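Long-range contacts in probable TonB-dependent receptor (Pseudomonas aeruginosa, PDB 4K3F), which probably binds methionine in the periplasm as a lipoprotein of the NlpA family and here holds selenomethionine: residues 5-10 and 52-57; 15-20 and 226-231; 74-79 and 197-202; 97-102 and 164-169. All coordinates share one frame; numbering follows the deposited sequence. Where two conformers were deposited one is given.

Interactions 1, 2 and 3 build one lobe of a two-lobed binding protein, and interaction 4 lies in the other lobe. Interactions 1 and 3, with centres about 10 Å apart, share a six-stranded sheet in which strands 54-59 and 198-202 are neighbours, and both reach the bound selenomethionine. Interaction 2 packs helix 11-26, which directly follows strand 3-9, against helix 222-232. Along the chain interaction 1 closes before interaction 3 opens, and interaction 4 is nested within the loops closed by interactions 2 and 3. Its centre is about 34 Å from that of interaction 3; the chain leaves the first lobe, builds the second and returns, with the ligand pocket drawing on residues from across this span.

Interaction 1 of 4, residues 5-10 and 52-57; sequences LTVAAT and LDANFF. With MSE (selenomethionine), chain B.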
loop_
_atom_site.group_PDB
_atom_site.type_symbol
_atom_site.label_atom_id
_atom_site.label_comp_id
_atom_site.label_asym_id
_atom_site.label_seq_id
_atom_site.Cartn_x
_atom_site.Cartn_y
_atom_site.Cartn_z
ATOM N N LEU A 5 15.341 -17.392 -4.652
ATOM C CA LEU A 5 14.008 -16.744 -4.735
ATOM C C LEU A 5 14.220 -15.258 -4.696
ATOM O O LEU A 5 14.641 -14.721 -3.694
ATOM C CB LEU A 5 13.076 -17.217 -3.611
ATOM C CG LEU A 5 11.671 -16.656 -3.606
ATOM C CD1 LEU A 5 10.946 -17.053 -4.875
ATOM C CD2 LEU A 5 10.943 -17.193 -2.376
ATOM N N THR A 6 13.977 -14.579 -5.811
ATOM C CA THR A 6 14.255 -13.153 -5.873
ATOM C C THR A 6 12.930 -12.374 -5.753
ATOM O O THR A 6 11.973 -12.700 -6.423
ATOM C CB THR A 6 14.974 -12.784 -7.190
ATOM O OG1 THR A 6 14.219 -13.276 -8.296
ATOM C CG2 THR A 6 16.378 -13.376 -7.209
ATOM N N VAL A 7 12.901 -11.349 -4.895
ATOM C CA VAL A 7 11.662 -10.622 -4.538
ATOM C C VAL A 7 11.895 -9.113 -4.563
ATOM O O VAL A 7 12.789 -8.602 -3.860
ATOM C CB VAL A 7 11.138 -11.020 -3.141
ATOM C CG1 VAL A 7 9.797 -10.388 -2.875
ATOM C CG2 VAL A 7 10.982 -12.520 -3.045
ATOM N N ALA A 8 11.126 -8.418 -5.406
ATOM C CA ALA A 8 11.151 -6.949 -5.399
ATOM C C ALA A 8 10.220 -6.417 -4.314
ATOM O O ALA A 8 9.094 -6.903 -4.157
ATOM C CB ALA A 8 10.665 -6.434 -6.733
ATOM N N ALA A 9 10.643 -5.372 -3.614
ATOM C CA ALA A 9 9.852 -4.825 -2.513
ATOM C C ALA A 9 10.087 -3.351 -2.318
ATOM O O ALA A 9 11.194 -2.880 -2.584
ATOM C CB ALA A 9 10.212 -5.528 -1.233
ATOM N N THR A 10 9.073 -2.635 -1.845
ATOM C CA THR A 10 9.267 -1.247 -1.402
ATOM C C THR A 10 10.001 -1.308 -0.044
ATOM O O THR A 10 10.022 -2.325 0.671
ATOM C CB THR A 10 7.929 -0.455 -1.283
ATOM O OG1 THR A 10 6.921 -1.336 -0.744
ATOM C CG2 THR A 10 7.471 -0.005 -2.671
ATOM N N LEU A 52 12.727 -11.076 -12.069
ATOM C CA LEU A 52 12.691 -11.435 -10.642
ATOM C C LEU A 52 11.509 -12.392 -10.494
ATOM O O LEU A 52 10.580 -12.373 -11.323
ATOM C CB LEU A 52 12.459 -10.198 -9.781
ATOM C CG LEU A 52 13.509 -9.114 -9.903
ATOM C CD1 LEU A 52 13.140 -7.900 -9.063
ATOM C CD2 LEU A 52 14.845 -9.658 -9.473
ATOM N N ASP A 53 11.538 -13.214 -9.454
ATOM C CA ASP A 53 10.537 -14.246 -9.278
ATOM C C ASP A 53 9.161 -13.752 -8.710
ATOM O O ASP A 53 8.120 -14.288 -9.059
ATOM C CB ASP A 53 11.032 -15.295 -8.328
ATOM C CG ASP A 53 12.266 -16.076 -8.835
ATOM O OD1 ASP A 53 12.351 -16.439 -10.031
ATOM O OD2 ASP A 53 13.142 -16.325 -7.992
ATOM N N ALA A 54 9.189 -12.743 -7.879
ATOM C CA ALA A 54 8.029 -12.289 -7.126
ATOM C C ALA A 54 8.214 -10.858 -6.646
ATOM O O ALA A 54 9.284 -10.264 -6.781
ATOM C CB ALA A 54 7.837 -13.198 -5.919
ATOM N N ASN A 55 7.147 -10.274 -6.136
ATOM C CA ASN A 55 7.229 -8.974 -5.503
ATOM C C ASN A 55 6.307 -8.879 -4.286
ATOM O O ASN A 55 5.376 -9.677 -4.103
ATOM C CB ASN A 55 7.035 -7.801 -6.500
ATOM C CG ASN A 55 5.642 -7.745 -7.111
ATOM O OD1 ASN A 55 4.624 -7.731 -6.408
ATOM N ND2 ASN A 55 5.588 -7.657 -8.403
ATOM N N PHE A 56 6.553 -7.840 -3.505
ATOM C CA PHE A 56 5.818 -7.603 -2.254
ATOM C C PHE A 56 5.770 -6.115 -2.017
ATOM O O PHE A 56 6.704 -5.531 -1.506
ATOM C CB PHE A 56 6.470 -8.381 -1.110
ATOM C CG PHE A 56 5.797 -8.197 0.228
ATOM C CD1 PHE A 56 4.417 -8.227 0.350
ATOM C CD2 PHE A 56 6.541 -8.031 1.373
ATOM C CE1 PHE A 56 3.806 -8.063 1.605
ATOM C CE2 PHE A 56 5.926 -7.877 2.623
ATOM C CZ PHE A 56 4.571 -7.905 2.740
ATOM N N PHE A 57 4.643 -5.520 -2.415
ATOM C CA PHE A 57 4.483 -4.044 -2.389
ATOM C C PHE A 57 3.069 -3.545 -2.581
ATOM O O PHE A 57 2.840 -2.405 -2.315
ATOM C CB PHE A 57 5.373 -3.303 -3.400
ATOM C CG PHE A 57 4.808 -3.263 -4.802
ATOM C CD1 PHE A 57 4.863 -4.362 -5.613
ATOM C CD2 PHE A 57 4.187 -2.115 -5.270
ATOM C CE1 PHE A 57 4.334 -4.322 -6.929
ATOM C CE2 PHE A 57 3.671 -2.072 -6.549
ATOM C CZ PHE A 57 3.738 -3.172 -7.365
HETATM N N MSE B 300 1.736 -0.365 0.652
HETATM C CA MSE B 300 0.744 0.398 -0.159
HETATM C C MSE B 300 -0.543 0.448 0.656
HETATM O O MSE B 300 -0.942 -0.569 1.233
HETATM O OXT MSE B 300 -1.193 1.497 0.727
HETATM C CB MSE B 300 0.498 -0.255 -1.529
HETATM C CG MSE B 300 -0.481 0.524 -2.374
HETATM SE SE MSE B 300 -0.884 -0.456 -4.028
HETATM C CE MSE B 300 0.790 -0.327 -4.894
HETATM O O HOH W 1 4.140 -0.414 -0.978
#
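F57 meets T10 where the strand pair approaches the ligand, its CB lying 3.6 Å from T10 OG1 with the two side chains crossing at about a right angle. A chi1 of 82° sets F57 CG between the backbone N and the carbonyl carbon; N55 CG lies at the ring edge, in plane, and the methyl CE of the bound selenomethionine approaches obliquely, 3.8 Å from F57 CE2. The ring of F56, by contrast, packs edge-to-face with H14. The third flat group is the D53 carboxylate: its OD2 accepts T6 N at 2.9 Å, on the anti side and 28° out of the plane. The grip is reciprocal, because D53 N donates to T6 OG1 over 2.9 Å.

Between these ends the backbones pair in parallel. A8 holds the middle with two bonds to the same neighbouring strand, on either side of N55 in sequence: its N donates to A54 O and its O receives F56 N at 2.8 Å, while its methyl CB rests 3.7 Å from L52 CD1. V7 lies on the other face, with CG1 near F56 CB. Past this point the pairing lapses: T10 N and F56 O are buried without a hydrogen-bond partner. A water takes over. It donates to F57 O, accepts from the ligand amino N and is also hydrogen-bonded to T10 OG1. Strand 3-9 running parallel between strands 30-36 and 54-59 gives the 2-1-3 strand order that opens a lobe of the type II periplasmic binding-protein fold, with the ligand at the C-terminal ends of its strands.

Interaction 2 of 4, residues 15-20 and 226-231; sequences AEILNV and QFIQEK
V20 and F227 make the CH-pi contact of this helix pair. V20 CG2 sits over the middle of the phenyl ring, 3.8 Å from the centroid of F227 and 11° off the ring normal. The opposite face carries K231 CB from the ring's own helix, offset toward the ring's margin, so the ring is held between the two. I17 CA approaches the same ring obliquely, 4.1 Å from F227 CE2.

Aliphatic packing continues on the buried side. I17 CD1 meets I228 CG1 at 4.1 Å, the side chains crossing at a slant. L219 and V236 touch the isoleucines from adjoining loops. The short helical segments run at 134° to each other with axes 10.8 Å apart, wide enough for side chains to interpose.

The polar side of the contact is looser. K231 CE passes 3.7 Å from E16 OE1, but the charged ends, E16 OE2 and K231 NZ, stand 4.5 Å apart, beyond a salt bridge. E16 OE1 is instead hydrogen-bonded to the hydroxyl of Y232, and K231 NZ makes a weak bond to a glycerol, probably from the crystallisation liquor. Helix 11-26 and helix 222-232 therefore cohere mainly through hydrocarbon and ring contacts, with charge attraction probably a minor addition at the solvent edge.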
loop_
_atom_site.group_PDB
_atom_site.type_symbol
_atom_site.label_atom_id
_atom_site.label_comp_id
_atom_site.label_asym_id
_atom_site.label_seq_id
_atom_site.Cartn_x
_atom_site.Cartn_y
_atom_site.Cartn_z
ATOM N N ALA A 15 10.451 -4.500 2.567
ATOM C CA ALA A 15 11.808 -5.046 2.538
ATOM C C ALA A 15 12.320 -5.335 3.960
ATOM O O ALA A 15 13.087 -6.275 4.185
ATOM C CB ALA A 15 12.753 -4.124 1.771
ATOM N N GLU A 16 11.832 -4.576 4.938
ATOM C CA GLU A 16 12.188 -4.833 6.339
ATOM C C GLU A 16 11.608 -6.202 6.747
ATOM O O GLU A 16 12.289 -7.020 7.342
ATOM C CB GLU A 16 11.672 -3.719 7.248
ATOM C CG GLU A 16 12.242 -2.346 6.911
ATOM C CD GLU A 16 11.947 -1.274 7.967
ATOM O OE1 GLU A 16 10.849 -1.250 8.535
ATOM O OE2 GLU A 16 12.807 -0.406 8.168
ATOM N N ILE A 17 10.331 -6.416 6.460
ATOM C CA ILE A 17 9.702 -7.705 6.744
ATOM C C ILE A 17 10.463 -8.851 6.104
ATOM O O ILE A 17 10.729 -9.883 6.739
ATOM C CB ILE A 17 8.231 -7.690 6.258
ATOM C CG1 ILE A 17 7.403 -6.754 7.150
ATOM C CG2 ILE A 17 7.638 -9.103 6.229
ATOM C CD1 ILE A 17 6.033 -6.396 6.574
ATOM N N LEU A 18 10.793 -8.690 4.818
ATOM C CA LEU A 18 11.550 -9.700 4.109
ATOM C C LEU A 18 12.940 -9.969 4.701
ATOM O O LEU A 18 13.336 -11.149 4.766
ATOM C CB LEU A 18 11.603 -9.388 2.606
ATOM C CG LEU A 18 10.253 -9.446 1.881
ATOM C CD1 LEU A 18 10.461 -8.921 0.470
ATOM C CD2 LEU A 18 9.631 -10.831 1.829
ATOM N N ASN A 19 13.639 -8.929 5.184
ATOM C CA ASN A 19 14.949 -9.123 5.827
ATOM C C ASN A 19 14.842 -10.012 7.105
ATOM O O ASN A 19 15.724 -10.809 7.396
ATOM C CB ASN A 19 15.572 -7.783 6.230
ATOM C CG ASN A 19 16.090 -6.975 5.046
ATOM O OD1 ASN A 19 16.598 -7.514 4.099
ATOM N ND2 ASN A 19 16.016 -5.652 5.168
ATOM N N VAL A 20 13.726 -9.870 7.812
ATOM C CA VAL A 20 13.494 -10.634 9.052
ATOM C C VAL A 20 13.103 -12.076 8.726
ATOM O O VAL A 20 13.426 -12.960 9.498
ATOM C CB VAL A 20 12.453 -9.885 9.914
ATOM C CG1 VAL A 20 11.989 -10.677 11.111
ATOM C CG2 VAL A 20 13.068 -8.552 10.345
ATOM N N GLN A 226 4.901 -10.874 15.212
ATOM C CA GLN A 226 5.502 -10.155 16.318
ATOM C C GLN A 226 6.345 -8.994 15.815
ATOM O O GLN A 226 6.276 -7.890 16.372
ATOM C CB GLN A 226 6.369 -11.105 17.170
ATOM C CG GLN A 226 7.148 -10.453 18.322
ATOM C CD GLN A 226 6.261 -9.714 19.295
ATOM O OE1 GLN A 226 5.217 -10.232 19.671
ATOM N NE2 GLN A 226 6.672 -8.497 19.712
ATOM N N PHE A 227 7.176 -9.249 14.801
ATOM C CA PHE A 227 8.016 -8.184 14.277
ATOM C C PHE A 227 7.136 -7.018 13.824
ATOM O O PHE A 227 7.410 -5.868 14.110
ATOM C CB PHE A 227 8.899 -8.661 13.096
ATOM C CG PHE A 227 9.563 -7.528 12.354
ATOM C CD1 PHE A 227 10.657 -6.869 12.902
ATOM C CD2 PHE A 227 9.098 -7.113 11.125
ATOM C CE1 PHE A 227 11.258 -5.808 12.243
ATOM C CE2 PHE A 227 9.693 -6.064 10.456
ATOM C CZ PHE A 227 10.771 -5.403 11.020
ATOM N N ILE A 228 6.083 -7.325 13.063
ATOM C CA ILE A 228 5.215 -6.273 12.508
ATOM C C ILE A 228 4.596 -5.455 13.647
ATOM O O ILE A 228 4.553 -4.225 13.615
ATOM C CB ILE A 228 4.115 -6.886 11.606
ATOM C CG1 ILE A 228 4.733 -7.409 10.291
ATOM C CG2 ILE A 228 3.033 -5.862 11.306
ATOM C CD1 ILE A 228 3.819 -8.298 9.468
ATOM N N GLN A 229 4.097 -6.149 14.647
ATOM C CA GLN A 229 3.467 -5.468 15.777
ATOM C C GLN A 229 4.405 -4.508 16.546
ATOM O O GLN A 229 4.075 -3.331 16.817
ATOM C CB GLN A 229 2.905 -6.533 16.720
ATOM C CG GLN A 229 1.626 -7.166 16.185
ATOM C CD GLN A 229 1.195 -8.361 16.999
ATOM O OE1 GLN A 229 2.002 -8.967 17.702
ATOM N NE2 GLN A 229 -0.073 -8.735 16.878
ATOM N N GLU A 230 5.572 -5.015 16.922
ATOM C CA GLU A 230 6.524 -4.227 17.717
ATOM C C GLU A 230 7.194 -3.128 16.884
ATOM O O GLU A 230 7.453 -2.044 17.389
ATOM C CB GLU A 230 7.577 -5.141 18.369
ATOM C CG GLU A 230 8.632 -5.653 17.396
ATOM C CD GLU A 230 9.707 -6.507 18.063
ATOM O OE1 GLU A 230 9.382 -7.663 18.434
ATOM O OE2 GLU A 230 10.877 -6.025 18.176
ATOM N N LYS A 231 7.470 -3.406 15.603
ATOM C CA LYS A 231 8.216 -2.446 14.788
ATOM C C LYS A 231 7.345 -1.246 14.403
ATOM O O LYS A 231 7.784 -0.099 14.482
ATOM C CB LYS A 231 8.793 -3.148 13.556
ATOM C CG LYS A 231 9.576 -2.241 12.636
ATOM C CD LYS A 231 10.939 -1.832 13.163
ATOM C CE LYS A 231 11.610 -0.949 12.122
ATOM N NZ LYS A 231 12.859 -0.352 12.627
#

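Interaction 3 of 4, residues 74-79 and 197-202; sequences LVAVTG and VNILVA. With MSE (selenomethionine), chain B.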
loop_
_atom_site.group_PDB
_atom_site.type_symbol
_atom_site.label_atom_id
_atom_site.label_comp_id
_atom_site.label_asym_id
_atom_site.label_seq_id
_atom_site.Cartn_x
_atom_site.Cartn_y
_atom_site.Cartn_z
ATOM N N LEU A 74 0.083 -11.467 -13.593
ATOM C CA LEU A 74 0.643 -11.712 -12.289
ATOM C C LEU A 74 -0.451 -12.166 -11.322
ATOM O O LEU A 74 -1.603 -11.760 -11.448
ATOM C CB LEU A 74 1.337 -10.453 -11.762
ATOM C CG LEU A 74 2.498 -9.953 -12.600
ATOM C CD1 LEU A 74 3.056 -8.686 -11.961
ATOM C CD2 LEU A 74 3.579 -10.982 -12.783
ATOM N N VAL A 75 -0.075 -12.993 -10.361
ATOM C CA VAL A 75 -1.063 -13.630 -9.479
ATOM C C VAL A 75 -0.654 -13.451 -8.016
ATOM O O VAL A 75 0.515 -13.541 -7.595
ATOM C CB VAL A 75 -1.239 -15.151 -9.814
ATOM C CG1 VAL A 75 -1.876 -15.302 -11.194
ATOM C CG2 VAL A 75 0.084 -15.925 -9.807
ATOM N N ALA A 76 -1.661 -13.263 -7.190
ATOM C CA ALA A 76 -1.434 -13.150 -5.773
ATOM C C ALA A 76 -1.124 -14.514 -5.152
ATOM O O ALA A 76 -1.718 -15.500 -5.495
ATOM C CB ALA A 76 -2.691 -12.575 -5.122
ATOM N N VAL A 77 -0.214 -14.542 -4.206
ATOM C CA VAL A 77 0.200 -15.769 -3.506
ATOM C C VAL A 77 -0.401 -15.832 -2.100
ATOM O O VAL A 77 -1.037 -16.856 -1.728
ATOM C CB VAL A 77 1.738 -15.870 -3.409
ATOM C CG1 VAL A 77 2.137 -17.161 -2.683
ATOM C CG2 VAL A 77 2.355 -15.819 -4.796
ATOM N N THR A 78 -0.229 -14.754 -1.337
ATOM C CA THR A 78 -0.767 -14.678 0.015
ATOM C C THR A 78 -0.801 -13.266 0.512
ATOM O O THR A 78 -0.093 -12.401 -0.010
ATOM C CB THR A 78 0.033 -15.555 0.995
ATOM O OG1 THR A 78 -0.770 -15.805 2.162
ATOM C CG2 THR A 78 1.347 -14.921 1.425
ATOM N N GLY A 79 -1.667 -13.025 1.493
ATOM C CA GLY A 79 -1.789 -11.734 2.107
ATOM C C GLY A 79 -0.933 -11.660 3.347
ATOM O O GLY A 79 -0.731 -12.649 4.048
ATOM N N VAL A 197 -5.313 -5.418 1.881
ATOM C CA VAL A 197 -4.234 -6.270 2.334
ATOM C C VAL A 197 -3.135 -6.305 1.282
ATOM O O VAL A 197 -3.401 -6.419 0.088
ATOM C CB VAL A 197 -4.738 -7.696 2.612
ATOM C CG1 VAL A 197 -3.604 -8.629 2.956
ATOM C CG2 VAL A 197 -5.789 -7.680 3.705
ATOM N N ASN A 198 -1.897 -6.105 1.727
ATOM C CA ASN A 198 -0.724 -6.216 0.849
ATOM C C ASN A 198 -0.347 -7.680 0.639
ATOM O O ASN A 198 -0.347 -8.468 1.583
ATOM C CB ASN A 198 0.461 -5.431 1.421
ATOM C CG ASN A 198 0.321 -3.911 1.194
ATOM O OD1 ASN A 198 1.290 -3.242 0.870
ATOM N ND2 ASN A 198 -0.938 -3.379 1.295
ATOM N N ILE A 199 -0.086 -8.023 -0.616
ATOM C CA ILE A 199 0.070 -9.387 -1.024
ATOM C C ILE A 199 1.456 -9.649 -1.625
ATOM O O ILE A 199 2.037 -8.820 -2.324
ATOM C CB ILE A 199 -0.994 -9.740 -2.082
ATOM C CG1 ILE A 199 -1.124 -8.619 -3.138
ATOM C CG2 ILE A 199 -2.343 -9.904 -1.393
ATOM C CD1 ILE A 199 -1.940 -8.968 -4.351
ATOM N N LEU A 200 1.903 -10.859 -1.414
ATOM C CA LEU A 200 3.036 -11.403 -2.148
ATOM C C LEU A 200 2.481 -11.787 -3.528
ATOM O O LEU A 200 1.453 -12.451 -3.591
ATOM C CB LEU A 200 3.558 -12.632 -1.449
ATOM C CG LEU A 200 4.606 -13.459 -2.170
ATOM C CD1 LEU A 200 5.876 -12.693 -2.274
ATOM C CD2 LEU A 200 4.867 -14.764 -1.419
ATOM N N VAL A 201 3.185 -11.436 -4.606
ATOM C CA VAL A 201 2.698 -11.598 -5.981
ATOM C C VAL A 201 3.769 -12.302 -6.766
ATOM O O VAL A 201 4.980 -12.027 -6.612
ATOM C CB VAL A 201 2.350 -10.200 -6.615
ATOM C CG1 VAL A 201 2.090 -10.309 -8.116
ATOM C CG2 VAL A 201 1.117 -9.678 -5.910
ATOM N N ALA A 202 3.339 -13.222 -7.605
ATOM C CA ALA A 202 4.281 -13.961 -8.440
ATOM C C ALA A 202 3.627 -14.286 -9.750
ATOM O O ALA A 202 2.796 -13.506 -10.200
ATOM C CB ALA A 202 4.770 -15.190 -7.659
HETATM N N MSE B 300 1.736 -0.365 0.652
HETATM C CA MSE B 300 0.744 0.398 -0.159
HETATM C C MSE B 300 -0.543 0.448 0.656
HETATM O O MSE B 300 -0.942 -0.569 1.233
HETATM O OXT MSE B 300 -1.193 1.497 0.727
HETATM C CB MSE B 300 0.498 -0.255 -1.529
HETATM C CG MSE B 300 -0.481 0.524 -2.374
HETATM SE SE MSE B 300 -0.884 -0.456 -4.028
HETATM C CE MSE B 300 0.790 -0.327 -4.894
#
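Two antiparallel strands of the first lobe's mixed sheet meet here, and one of them delivers a ligand-binding asparagine. V75 and A202 form a hydrogen-bonded pair: V75 N donates to A202 O at 2.9 Å, and A202 N returns to V75 O at 2.8 Å. V201 CG1 turns the other way and touches L74 CB at 3.7 Å.

The regular pairing breaks opposite L200, whose O accepts V77 N at 2.7 Å while its N donates to T78 O instead. Two residues facing one, with V77 in a nearly helical backbone shape (psi -51°), make a classic beta bulge. At the bulge V77 points toward the strand of L200; the two side chains lie side by side, pointing the same way, with V77 CG1 3.8 Å from L200 CD2. V77 CG2 meets the methyl of A202, and helix 210-218 packs against this face through A216, L215 and M212.

Beyond the bulge G79 CA comes within 3.7 Å of V197 CG1. N198 points away from residues 74-79, and its amide reaches the pocket. There it grips both the amino and the carboxylate group of the ligand: OD1 accepts the ligand N, and ND2 donates to the ligand carboxylate O at 2.8 Å. H14 NE2 also hydrogen-bonds to OD1, helping to fix which way round the amide lies, while E83, R115 and N171 supply further bonds to the selenomethionine.

Interaction 4 of 4, residues 97-102 and 164-169; sequences ELPSGA and QVDMAL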
loop_
_atom_site.group_PDB
_atom_site.type_symbol
_atom_site.label_atom_id
_atom_site.label_comp_id
_atom_site.label_asym_id
_atom_site.label_seq_id
_atom_site.Cartn_x
_atom_site.Cartn_y
_atom_site.Cartn_z
ATOM N N GLU A 97 -10.996 22.206 10.724
ATOM C CA GLU A 97 -10.209 23.420 10.425
ATOM C C GLU A 97 -9.972 23.682 8.935
ATOM O O GLU A 97 -9.555 24.775 8.573
ATOM C CB GLU A 97 -8.858 23.385 11.131
ATOM C CG GLU A 97 -8.954 23.429 12.647
ATOM C CD GLU A 97 -7.609 23.245 13.326
ATOM O OE1 GLU A 97 -6.584 23.125 12.620
ATOM O OE2 GLU A 97 -7.578 23.221 14.571
ATOM N N LEU A 98 -10.214 22.694 8.070
ATOM C CA LEU A 98 -9.907 22.872 6.637
ATOM C C LEU A 98 -10.724 24.051 6.113
ATOM O O LEU A 98 -11.905 24.160 6.384
ATOM C CB LEU A 98 -10.251 21.630 5.834
ATOM C CG LEU A 98 -9.443 20.355 6.091
ATOM C CD1 LEU A 98 -10.110 19.196 5.368
ATOM C CD2 LEU A 98 -8.003 20.539 5.627
ATOM N N PRO A 99 -10.094 24.942 5.366
ATOM C CA PRO A 99 -10.795 26.095 4.862
ATOM C C PRO A 99 -11.655 25.748 3.638
ATOM O O PRO A 99 -11.479 24.693 3.002
ATOM C CB PRO A 99 -9.646 27.019 4.455
ATOM C CG PRO A 99 -8.613 26.060 3.948
ATOM C CD PRO A 99 -8.714 24.880 4.873
ATOM N N SER A 100 -12.570 26.644 3.297
ATOM C CA SER A 100 -13.260 26.595 2.022
ATOM C C SER A 100 -12.224 26.629 0.923
ATOM O O SER A 100 -11.272 27.393 0.999
ATOM C CB SER A 100 -14.194 27.809 1.873
ATOM O OG SER A 100 -14.814 27.835 0.593
ATOM N N GLY A 101 -12.393 25.795 -0.101
ATOM C CA GLY A 101 -11.426 25.710 -1.188
ATOM C C GLY A 101 -10.090 25.024 -0.839
ATOM O O GLY A 101 -9.119 25.131 -1.588
ATOM N N ALA A 102 -10.052 24.291 0.271
ATOM C CA ALA A 102 -8.884 23.535 0.657
ATOM C C ALA A 102 -8.397 22.610 -0.447
ATOM O O ALA A 102 -9.173 21.950 -1.152
ATOM C CB ALA A 102 -9.123 22.740 1.937
ATOM N N GLN A 164 2.932 22.010 0.812
ATOM C CA GLN A 164 2.412 22.882 -0.227
ATOM C C GLN A 164 0.907 22.691 -0.468
ATOM O O GLN A 164 0.389 23.199 -1.464
ATOM C CB GLN A 164 3.145 22.602 -1.556
ATOM C CG GLN A 164 4.668 22.771 -1.536
ATOM C CD GLN A 164 5.374 22.023 -2.671
ATOM O OE1 GLN A 164 5.956 20.961 -2.461
ATOM N NE2 GLN A 164 5.314 22.572 -3.876
ATOM N N VAL A 165 0.240 21.894 0.376
ATOM C CA VAL A 165 -1.186 21.662 0.275
ATOM C C VAL A 165 -1.836 21.739 1.659
ATOM O O VAL A 165 -1.149 21.732 2.669
ATOM C CB VAL A 165 -1.481 20.284 -0.401
ATOM C CG1 VAL A 165 -0.876 20.246 -1.801
ATOM C CG2 VAL A 165 -0.980 19.126 0.439
ATOM N N ASP A 166 -3.160 21.797 1.714
ATOM C CA ASP A 166 -3.837 21.782 2.985
ATOM C C ASP A 166 -3.893 20.401 3.604
ATOM O O ASP A 166 -3.916 20.285 4.836
ATOM C CB ASP A 166 -5.222 22.401 2.808
ATOM C CG ASP A 166 -5.138 23.889 2.383
ATOM O OD1 ASP A 166 -4.235 24.609 2.877
ATOM O OD2 ASP A 166 -5.935 24.338 1.534
HETATM N N MSE A 167 -4.006 19.350 2.766
HETATM C CA MSE A 167 -4.055 17.971 3.285
HETATM C C MSE A 167 -3.604 17.035 2.170
HETATM O O MSE A 167 -3.904 17.291 0.979
HETATM C CB MSE A 167 -5.466 17.635 3.770
HETATM C CG MSE A 167 -5.569 16.325 4.538
HETATM SE SE MSE A 167 -7.213 16.218 5.585
HETATM C CE MSE A 167 -8.447 16.126 4.077
ATOM N N ALA A 168 -2.978 15.936 2.575
ATOM C CA ALA A 168 -2.560 14.872 1.676
ATOM C C ALA A 168 -2.908 13.515 2.238
ATOM O O ALA A 168 -2.712 13.242 3.415
ATOM C CB ALA A 168 -1.082 14.962 1.359
ATOM N N LEU A 169 -3.456 12.660 1.379
ATOM C CA LEU A 169 -3.773 11.287 1.765
ATOM C C LEU A 169 -2.672 10.417 1.184
ATOM O O LEU A 169 -2.581 10.271 -0.028
ATOM C CB LEU A 169 -5.169 10.873 1.283
ATOM C CG LEU A 169 -6.331 11.322 2.207
ATOM C CD1 LEU A 169 -6.436 12.837 2.299
ATOM C CD2 LEU A 169 -7.638 10.707 1.736
#
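D166 and A102 touch where a turn of the chain abuts the start of strand 167-170. The carboxylate of D166 reaches across, bringing OD2 to 3.2 Å from A102 CA and 3.6 Å from A102 CB, with P99 CG 4.0 Å from the same oxygen. Its CG lies beside the backbone N (chi1 -63°), a setting that aims the carboxylate at the turn, and OD2 is hydrogen-bonded to the backbone N of T103, one residue further on. The D166 carboxylate thus links the start of strand 167-170 to the residue just after the turn. That turn is type II, closed by A102 N donating to P99 O at 3.1 Å, with G101 taking the positive phi of its third position.

L98 makes the second part of the contact. Its branches divide the work: CD1 lies 3.7 Å from the terminal methyl CE of M167, modelled as selenomethionine, and CD2 faces D166 O at 4.2 Å. That carbonyl is hydrogen-bonded to S89 OG.

M167 is the third partner. Extended through its first two torsions, it bends at the last (chi3 68°), and its side chain crosses that of L98 at about a right angle. L95, V104, A87 and L120 also touch it. The contact lies at the start of two neighbouring strands of the second lobe's sheet: the turn leads into strand 103-107, which lies beside strand 167-170, strand 86-88 flanks the latter on its other side, and helix 110-122 packs on M167 through L120.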